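Local coordinates for protein arginine kinase (PDB 4RF6) that catalyses the reversible transfer of a phosphoryl group from ATP to L-arginine, and carries two tandem phosphagen kinase repeats in one chain, at residues D181-T184 with R185-V189; E431-Y434 with T435-P439; Q656-C659 with D660-I664. All blocks are in the same frame, centred on the assembly; numbering follows the deposited sequence.

Contact 1 (D181-T184 with R185-V189); sequences DEKT and RQQLV
Asp181 caps the N-terminus of helix 182-190, and its carbonyl O accepts the first i to i+4 bond of that helix, from Arg185 N at 3.1 Å. Its side chain turns back over the helix start. Asp181 OD1 takes Thr184 N at 2.9 Å, nearly in line with its C-O bond, and Thr184 OG1 at 2.7 Å, on the syn side but 26° out of the carboxylate plane. Two donors therefore grip one carboxylate oxygen and fix the rotation of the group. The N-terminal end of the helix probably also stabilises the negative charge of Asp181.

Glu182 bends at chi2, which brings its carboxylate round to Arg185. Glu182 OE1 lies 3.3 Å from Arg185 NE in a salt bridge whose hydrogen bond is weak, at 137°. The carboxylate and guanidinium planes are only 22° apart.

Lys183 runs out extended beside Gln187, both pointing the same way, with Lys183 CE 4.0 Å from Gln187 NE2. Thr184 sends CG2 alongside Leu188, 3.9 Å from its CD1. A water donates to both Thr184 OG1 and Gln187 OE1, joining successive turns.

The helix follows edge strand 172-176 of the antiparallel sheet in the catalytic domain of the first repeat, and precedes helix 200-205. Arg185 and Leu188 pack on Met180 of the preceding loop. Leu188 also touches Phe193 and shares a backbone bond with Leu194.

Contact 2 (E431-Y434 with T435-P439); sequences EECY and TLFAP
Cys433 and Phe437 meet one turn apart in a sulfur-aromatic contact. Cys433 SG sits at the edge of the ring, in its plane, 5.2 Å from the Phe437 centroid and 4.0 Å from Phe437 CE2. The cysteine puts SG beside its own backbone N (chi1 -73°), on the flank where the ring lies. Leu436 CG rests over one face of that ring, offset toward the rim.

The backbone bonds are those of a short helix that soon breaks. Glu432 O accepts twice. Leu436 N reaches Glu432 O almost straight at 2.7 Å, while Thr435 N comes from above the carbonyl plane at 2.9 Å. Phe437 N binds Cys433 O at 2.9 Å, also from above the plane. Phe437 then leaves helical angles (phi -109°, psi 28°) and stands at the N-cap position of the next helix. Past this kink, Ala438 CB comes within 3.4 Å of Tyr434 O.

One polar-apolar approach is that of Glu432 OE2, 4.0 Å from Leu436 CD2, the two side chains crossing at a slant. The other carboxylate oxygen, OE1, is taken by Ala404 N.

In the N-terminal domain of the second repeat, helix 433-436 leads through Phe437 into helix 438-448. Cys433 and Phe437 both press on Cys412 of helix 409-418, and Phe437 also touches Leu409. The Tyr434 side chain contacts the catalytic domain of the same repeat, its OH bonding Ser628 O and its ring meeting His624, as well as Phe441 of helix 438-448.

Contact 3 (Q656-C659 with D660-I664); sequences QKIC and DEFHI
Ile664 N turns back to Cys659 O at 3.0 Å, approaching in the carbonyl plane on a lone pair, after Asp660 N, Glu661 N and Phe662 N have made i to i+4 bonds to Gln656 O, Lys657 O and Ile658 O. The 6→1 bond and left-handed His663 (phi 55°, psi 43°) are consistent with a Schellman-type helix end. This end closes helix 655-661 and sends the chain straight into strand 664-668, an edge strand of the sheet in the second catalytic domain.

The apolar pair expected across such an end is Cys659 and Ile664, with Cys659 CB 4.3 Å from Ile664 CG1. Ile664 places CG1 between its backbone N and carbonyl carbon (chi1 55°), which directs it at Cys659, and CG1 comes 3.7 Å from Cys659 CA.

Ile658 meets the next turn through its CG2 branch, 4.2 Å from Phe662 CD2. Both residues also pack on helix 696-714, Ile658 on Lys709 and Leu710, Phe662 on Asn705. Glu661 CG lies over the centre of one Phe662 ring face, 3.8 Å above the plane.

On the outer side, Gln656 and Asp660 cross with amide and carboxylate nearly parallel. Asp660 OD1 has a long, weak ion pair with Arg689. The Asp660 carboxylate folds back over the Gln656 carbonyl, with Asp660 CG 3.2 Å from Gln656 O, and its OD2 lies 3.5 Å from Gln656 CG.

In the fold
The three contacts are local helical contacts: a helix start, a break between two helices, and a helix end. Contact 1 belongs to the catalytic domain of the first repeat. Contacts 2 and 3 belong to the second, in its N-terminal and catalytic domains respectively. The centre of contact 1 is about 49 Å from that of contact 2 and about 57 Å from that of contact 3. Contacts 2 and 3 are closer, with centres about 33 Å and nearest atoms about 20 Å apart. Contact 1 lies near a predicted ATP-binding residue: the Leu188 side chain is about 8 Å from that of His192, four residues on. Contacts 2 and 3 lie away from the predicted substrate and ATP sites of the first repeat.

Contact 1 (D181-T184 with R185-V189)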
loop_
_atom_site.group_PDB
_atom_site.type_symbol
_atom_site.label_atom_id
_atom_site.label_comp_id
_atom_site.label_asym_id
_atom_site.label_seq_id
_atom_site.Cartn_x
_atom_site.Cartn_y
_atom_site.Cartn_z
ATOM N N ASP A 181 1.225 -22.164 -16.080
ATOM C CA ASP A 181 0.179 -22.953 -15.429
ATOM C C ASP A 181 -0.853 -22.065 -14.726
ATOM O O ASP A 181 -0.628 -20.864 -14.540
ATOM C CB ASP A 181 0.773 -24.007 -14.478
ATOM C CG ASP A 181 1.702 -23.410 -13.434
ATOM O OD1 ASP A 181 1.429 -22.298 -12.947
ATOM O OD2 ASP A 181 2.706 -24.068 -13.087
ATOM N N GLU A 182 -1.981 -22.662 -14.352
ATOM C CA GLU A 182 -3.083 -21.923 -13.739
ATOM C C GLU A 182 -2.693 -21.276 -12.414
ATOM O O GLU A 182 -3.095 -20.147 -12.119
ATOM C CB GLU A 182 -4.298 -22.838 -13.540
ATOM C CG GLU A 182 -5.403 -22.248 -12.661
ATOM C CD GLU A 182 -6.043 -20.996 -13.249
ATOM O OE1 GLU A 182 -5.861 -20.732 -14.458
ATOM O OE2 GLU A 182 -6.736 -20.276 -12.497
ATOM N N LYS A 183 -1.908 -21.996 -11.621
ATOM C CA LYS A 183 -1.460 -21.504 -10.325
ATOM C C LYS A 183 -0.713 -20.176 -10.455
ATOM O O LYS A 183 -0.990 -19.221 -9.729
ATOM C CB LYS A 183 -0.560 -22.546 -9.657
ATOM C CG LYS A 183 -0.039 -22.124 -8.299
ATOM C CD LYS A 183 0.769 -23.236 -7.658
ATOM C CE LYS A 183 1.238 -22.845 -6.269
ATOM N NZ LYS A 183 2.225 -23.824 -5.740
ATOM N N THR A 184 0.227 -20.128 -11.397
ATOM C CA THR A 184 1.035 -18.934 -11.647
ATOM C C THR A 184 0.184 -17.783 -12.168
ATOM O O THR A 184 0.349 -16.632 -11.750
ATOM C CB THR A 184 2.155 -19.223 -12.659
ATOM O OG1 THR A 184 3.011 -20.252 -12.146
ATOM C CG2 THR A 184 2.982 -17.972 -12.935
ATOM N N ARG A 185 -0.714 -18.106 -13.094
ATOM C CA ARG A 185 -1.638 -17.135 -13.662
ATOM C C ARG A 185 -2.417 -16.458 -12.536
ATOM O O ARG A 185 -2.510 -15.227 -12.478
ATOM C CB ARG A 185 -2.597 -17.840 -14.626
ATOM C CG ARG A 185 -3.243 -16.941 -15.674
ATOM C CD ARG A 185 -4.558 -17.536 -16.174
ATOM N NE ARG A 185 -5.580 -17.502 -15.130
ATOM C CZ ARG A 185 -6.506 -16.553 -15.012
ATOM N NH1 ARG A 185 -6.559 -15.554 -15.884
ATOM N NH2 ARG A 185 -7.386 -16.606 -14.021
ATOM N N GLN A 186 -2.952 -17.276 -11.633
ATOM C CA GLN A 186 -3.722 -16.792 -10.491
ATOM C C GLN A 186 -2.913 -15.824 -9.633
ATOM O O GLN A 186 -3.404 -14.765 -9.231
ATOM C CB GLN A 186 -4.178 -17.975 -9.633
ATOM C CG GLN A 186 -5.301 -17.620 -8.681
ATOM C CD GLN A 186 -6.373 -16.789 -9.360
ATOM O OE1 GLN A 186 -7.040 -17.253 -10.286
ATOM N NE2 GLN A 186 -6.528 -15.546 -8.918
ATOM N N GLN A 187 -1.672 -16.206 -9.349
ATOM C CA GLN A 187 -0.765 -15.386 -8.557
ATOM C C GLN A 187 -0.536 -14.015 -9.186
ATOM O O GLN A 187 -0.649 -12.983 -8.518
ATOM C CB GLN A 187 0.579 -16.098 -8.391
ATOM C CG GLN A 187 0.500 -17.412 -7.628
ATOM C CD GLN A 187 1.857 -17.888 -7.137
ATOM O OE1 GLN A 187 2.898 -17.353 -7.527
ATOM N NE2 GLN A 187 1.849 -18.894 -6.268
ATOM N N LEU A 188 -0.206 -14.014 -10.474
ATOM C CA LEU A 188 0.081 -12.777 -11.192
ATOM C C LEU A 188 -1.154 -11.875 -11.310
ATOM O O LEU A 188 -1.027 -10.647 -11.326
ATOM C CB LEU A 188 0.684 -13.086 -12.566
ATOM C CG LEU A 188 2.095 -13.677 -12.537
ATOM C CD1 LEU A 188 2.488 -14.245 -13.894
ATOM C CD2 LEU A 188 3.108 -12.636 -12.091
ATOM N N VAL A 189 -2.340 -12.479 -11.384
ATOM C CA VAL A 189 -3.585 -11.713 -11.342
ATOM C C VAL A 189 -3.727 -11.059 -9.968
ATOM O O VAL A 189 -4.041 -9.869 -9.860
ATOM C CB VAL A 189 -4.827 -12.596 -11.619
ATOM C CG1 VAL A 189 -6.097 -11.851 -11.264
ATOM C CG2 VAL A 189 -4.874 -13.019 -13.072
HETATM O O HOH W 1 4.257 -19.389 -9.292
#

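Contact 2 (E431-Y434 with T435-P439)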
loop_
_atom_site.group_PDB
_atom_site.type_symbol
_atom_site.label_atom_id
_atom_site.label_comp_id
_atom_site.label_asym_id
_atom_site.label_seq_id
_atom_site.Cartn_x
_atom_site.Cartn_y
_atom_site.Cartn_z
ATOM N N GLU A 431 6.745 7.545 21.476
ATOM C CA GLU A 431 7.015 7.593 22.919
ATOM C C GLU A 431 7.107 9.021 23.444
ATOM O O GLU A 431 6.624 9.327 24.537
ATOM C CB GLU A 431 8.318 6.846 23.243
ATOM C CG GLU A 431 8.875 7.132 24.654
ATOM C CD GLU A 431 9.945 6.137 25.066
ATOM O OE1 GLU A 431 10.542 6.309 26.152
ATOM O OE2 GLU A 431 10.178 5.173 24.305
ATOM N N GLU A 432 7.714 9.899 22.653
ATOM C CA GLU A 432 7.970 11.273 23.089
ATOM C C GLU A 432 6.681 12.041 23.386
ATOM O O GLU A 432 6.653 12.926 24.252
ATOM C CB GLU A 432 8.804 12.023 22.045
ATOM C CG GLU A 432 9.300 13.386 22.538
ATOM C CD GLU A 432 10.241 14.068 21.563
ATOM O OE1 GLU A 432 10.704 13.393 20.617
ATOM O OE2 GLU A 432 10.514 15.277 21.754
ATOM N N CYS A 433 5.610 11.693 22.673
ATOM C CA CYS A 433 4.302 12.306 22.896
ATOM C C CYS A 433 3.858 12.265 24.358
ATOM O O CYS A 433 3.262 13.222 24.860
ATOM C CB CYS A 433 3.243 11.613 22.039
ATOM S SG CYS A 433 3.350 12.002 20.272
ATOM N N TYR A 434 4.126 11.148 25.031
ATOM C CA TYR A 434 3.695 10.977 26.418
ATOM C C TYR A 434 4.444 11.913 27.359
ATOM O O TYR A 434 3.980 12.194 28.458
ATOM C CB TYR A 434 3.871 9.525 26.878
ATOM C CG TYR A 434 2.803 8.588 26.371
ATOM C CD1 TYR A 434 1.528 8.583 26.938
ATOM C CD2 TYR A 434 3.064 7.709 25.330
ATOM C CE1 TYR A 434 0.541 7.730 26.475
ATOM C CE2 TYR A 434 2.082 6.840 24.862
ATOM C CZ TYR A 434 0.827 6.861 25.437
ATOM O OH TYR A 434 -0.146 6.007 24.967
ATOM N N THR A 435 5.608 12.387 26.924
ATOM C CA THR A 435 6.385 13.338 27.718
ATOM C C THR A 435 6.183 14.769 27.232
ATOM O O THR A 435 5.934 15.675 28.028
ATOM C CB THR A 435 7.875 13.015 27.707
ATOM O OG1 THR A 435 8.098 11.737 28.319
ATOM C CG2 THR A 435 8.645 14.067 28.490
ATOM N N LEU A 436 6.290 14.971 25.923
ATOM C CA LEU A 436 6.183 16.312 25.360
ATOM C C LEU A 436 4.778 16.873 25.519
ATOM O O LEU A 436 4.609 18.064 25.777
ATOM C CB LEU A 436 6.597 16.319 23.885
ATOM C CG LEU A 436 6.599 17.672 23.173
ATOM C CD1 LEU A 436 7.368 18.693 23.983
ATOM C CD2 LEU A 436 7.208 17.550 21.784
ATOM N N PHE A 437 3.767 16.018 25.388
ATOM C CA PHE A 437 2.392 16.471 25.568
ATOM C C PHE A 437 1.794 15.923 26.867
ATOM O O PHE A 437 0.582 15.761 26.987
ATOM C CB PHE A 437 1.539 16.097 24.350
ATOM C CG PHE A 437 2.151 16.512 23.035
ATOM C CD1 PHE A 437 2.383 17.853 22.758
ATOM C CD2 PHE A 437 2.495 15.561 22.078
ATOM C CE1 PHE A 437 2.952 18.245 21.548
ATOM C CE2 PHE A 437 3.063 15.937 20.870
ATOM C CZ PHE A 437 3.295 17.283 20.602
ATOM N N ALA A 438 2.660 15.666 27.843
ATOM C CA ALA A 438 2.245 15.192 29.168
ATOM C C ALA A 438 1.098 15.966 29.833
ATOM O O ALA A 438 0.218 15.336 30.430
ATOM C CB ALA A 438 3.449 15.090 30.124
ATOM N N PRO A 439 1.103 17.321 29.758
ATOM C CA PRO A 439 -0.018 18.034 30.380
ATOM C C PRO A 439 -1.379 17.546 29.891
ATOM O O PRO A 439 -2.358 17.666 30.635
ATOM C CB PRO A 439 0.219 19.484 29.958
ATOM C CG PRO A 439 1.698 19.590 29.888
ATOM C CD PRO A 439 2.149 18.263 29.308
#

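Contact 3 (Q656-C659 with D660-I664)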
loop_
_atom_site.group_PDB
_atom_site.type_symbol
_atom_site.label_atom_id
_atom_site.label_comp_id
_atom_site.label_asym_id
_atom_site.label_seq_id
_atom_site.Cartn_x
_atom_site.Cartn_y
_atom_site.Cartn_z
ATOM N N GLN A 656 -20.095 -9.529 43.683
ATOM C CA GLN A 656 -19.596 -8.158 43.648
ATOM C C GLN A 656 -18.271 -8.024 44.394
ATOM O O GLN A 656 -17.319 -7.421 43.882
ATOM C CB GLN A 656 -20.620 -7.212 44.276
ATOM C CG GLN A 656 -20.034 -5.871 44.697
ATOM C CD GLN A 656 -20.754 -5.265 45.889
ATOM O OE1 GLN A 656 -21.625 -4.412 45.730
ATOM N NE2 GLN A 656 -20.389 -5.703 47.090
ATOM N N LYS A 657 -18.224 -8.585 45.604
ATOM C CA LYS A 657 -17.035 -8.512 46.453
ATOM C C LYS A 657 -15.829 -9.143 45.766
ATOM O O LYS A 657 -14.721 -8.608 45.815
ATOM C CB LYS A 657 -17.268 -9.230 47.785
ATOM C CG LYS A 657 -18.405 -8.696 48.643
ATOM C CD LYS A 657 -18.535 -9.536 49.919
ATOM C CE LYS A 657 -19.735 -9.125 50.758
ATOM N NZ LYS A 657 -20.978 -9.086 49.940
ATOM N N ILE A 658 -16.059 -10.292 45.136
ATOM C CA ILE A 658 -15.010 -11.030 44.438
ATOM C C ILE A 658 -14.455 -10.252 43.244
ATOM O O ILE A 658 -13.239 -10.086 43.110
ATOM C CB ILE A 658 -15.526 -12.411 43.961
ATOM C CG1 ILE A 658 -15.727 -13.347 45.154
ATOM C CG2 ILE A 658 -14.557 -13.041 42.979
ATOM C CD1 ILE A 658 -16.563 -14.582 44.837
ATOM N N CYS A 659 -15.345 -9.781 42.378
ATOM C CA CYS A 659 -14.931 -9.007 41.210
ATOM C C CYS A 659 -14.194 -7.736 41.607
ATOM O O CYS A 659 -13.258 -7.311 40.919
ATOM C CB CYS A 659 -16.139 -8.660 40.339
ATOM S SG CYS A 659 -16.869 -10.089 39.524
ATOM N N ASP A 660 -14.612 -7.134 42.716
ATOM C CA ASP A 660 -13.992 -5.896 43.184
ATOM C C ASP A 660 -12.622 -6.133 43.825
ATOM O O ASP A 660 -11.678 -5.386 43.571
ATOM C CB ASP A 660 -14.916 -5.146 44.153
ATOM C CG ASP A 660 -16.089 -4.480 43.450
ATOM O OD1 ASP A 660 -16.041 -4.333 42.209
ATOM O OD2 ASP A 660 -17.058 -4.100 44.144
ATOM N N GLU A 661 -12.511 -7.166 44.656
ATOM C CA GLU A 661 -11.230 -7.470 45.287
ATOM C C GLU A 661 -10.173 -7.819 44.237
ATOM O O GLU A 661 -9.021 -7.377 44.324
ATOM C CB GLU A 661 -11.361 -8.615 46.297
ATOM C CG GLU A 661 -10.011 -9.160 46.750
ATOM C CD GLU A 661 -10.081 -10.013 48.007
ATOM O OE1 GLU A 661 -11.171 -10.537 48.328
ATOM O OE2 GLU A 661 -9.030 -10.156 48.672
ATOM N N PHE A 662 -10.570 -8.601 43.237
ATOM C CA PHE A 662 -9.609 -9.113 42.263
ATOM C C PHE A 662 -9.571 -8.346 40.944
ATOM O O PHE A 662 -8.892 -8.756 39.995
ATOM C CB PHE A 662 -9.829 -10.613 42.047
ATOM C CG PHE A 662 -9.552 -11.426 43.271
ATOM C CD1 PHE A 662 -8.246 -11.619 43.699
ATOM C CD2 PHE A 662 -10.589 -11.960 44.023
ATOM C CE1 PHE A 662 -7.977 -12.352 44.841
ATOM C CE2 PHE A 662 -10.326 -12.694 45.166
ATOM C CZ PHE A 662 -9.016 -12.886 45.574
ATOM N N HIS A 663 -10.287 -7.225 40.907
ATOM C CA HIS A 663 -10.256 -6.304 39.776
ATOM C C HIS A 663 -10.590 -6.991 38.459
ATOM O O HIS A 663 -9.943 -6.750 37.437
ATOM C CB HIS A 663 -8.897 -5.597 39.697
ATOM C CG HIS A 663 -8.409 -5.089 41.017
ATOM N ND1 HIS A 663 -9.191 -4.314 41.847
ATOM C CD2 HIS A 663 -7.225 -5.250 41.655
ATOM C CE1 HIS A 663 -8.511 -4.023 42.942
ATOM N NE2 HIS A 663 -7.315 -4.578 42.850
ATOM N N ILE A 664 -11.603 -7.854 38.502
ATOM C CA ILE A 664 -12.111 -8.524 37.314
ATOM C C ILE A 664 -13.566 -8.120 37.071
ATOM O O ILE A 664 -14.226 -7.580 37.966
ATOM C CB ILE A 664 -11.974 -10.056 37.422
ATOM C CG1 ILE A 664 -12.661 -10.583 38.687
ATOM C CG2 ILE A 664 -10.501 -10.459 37.440
ATOM C CD1 ILE A 664 -12.550 -12.097 38.850
#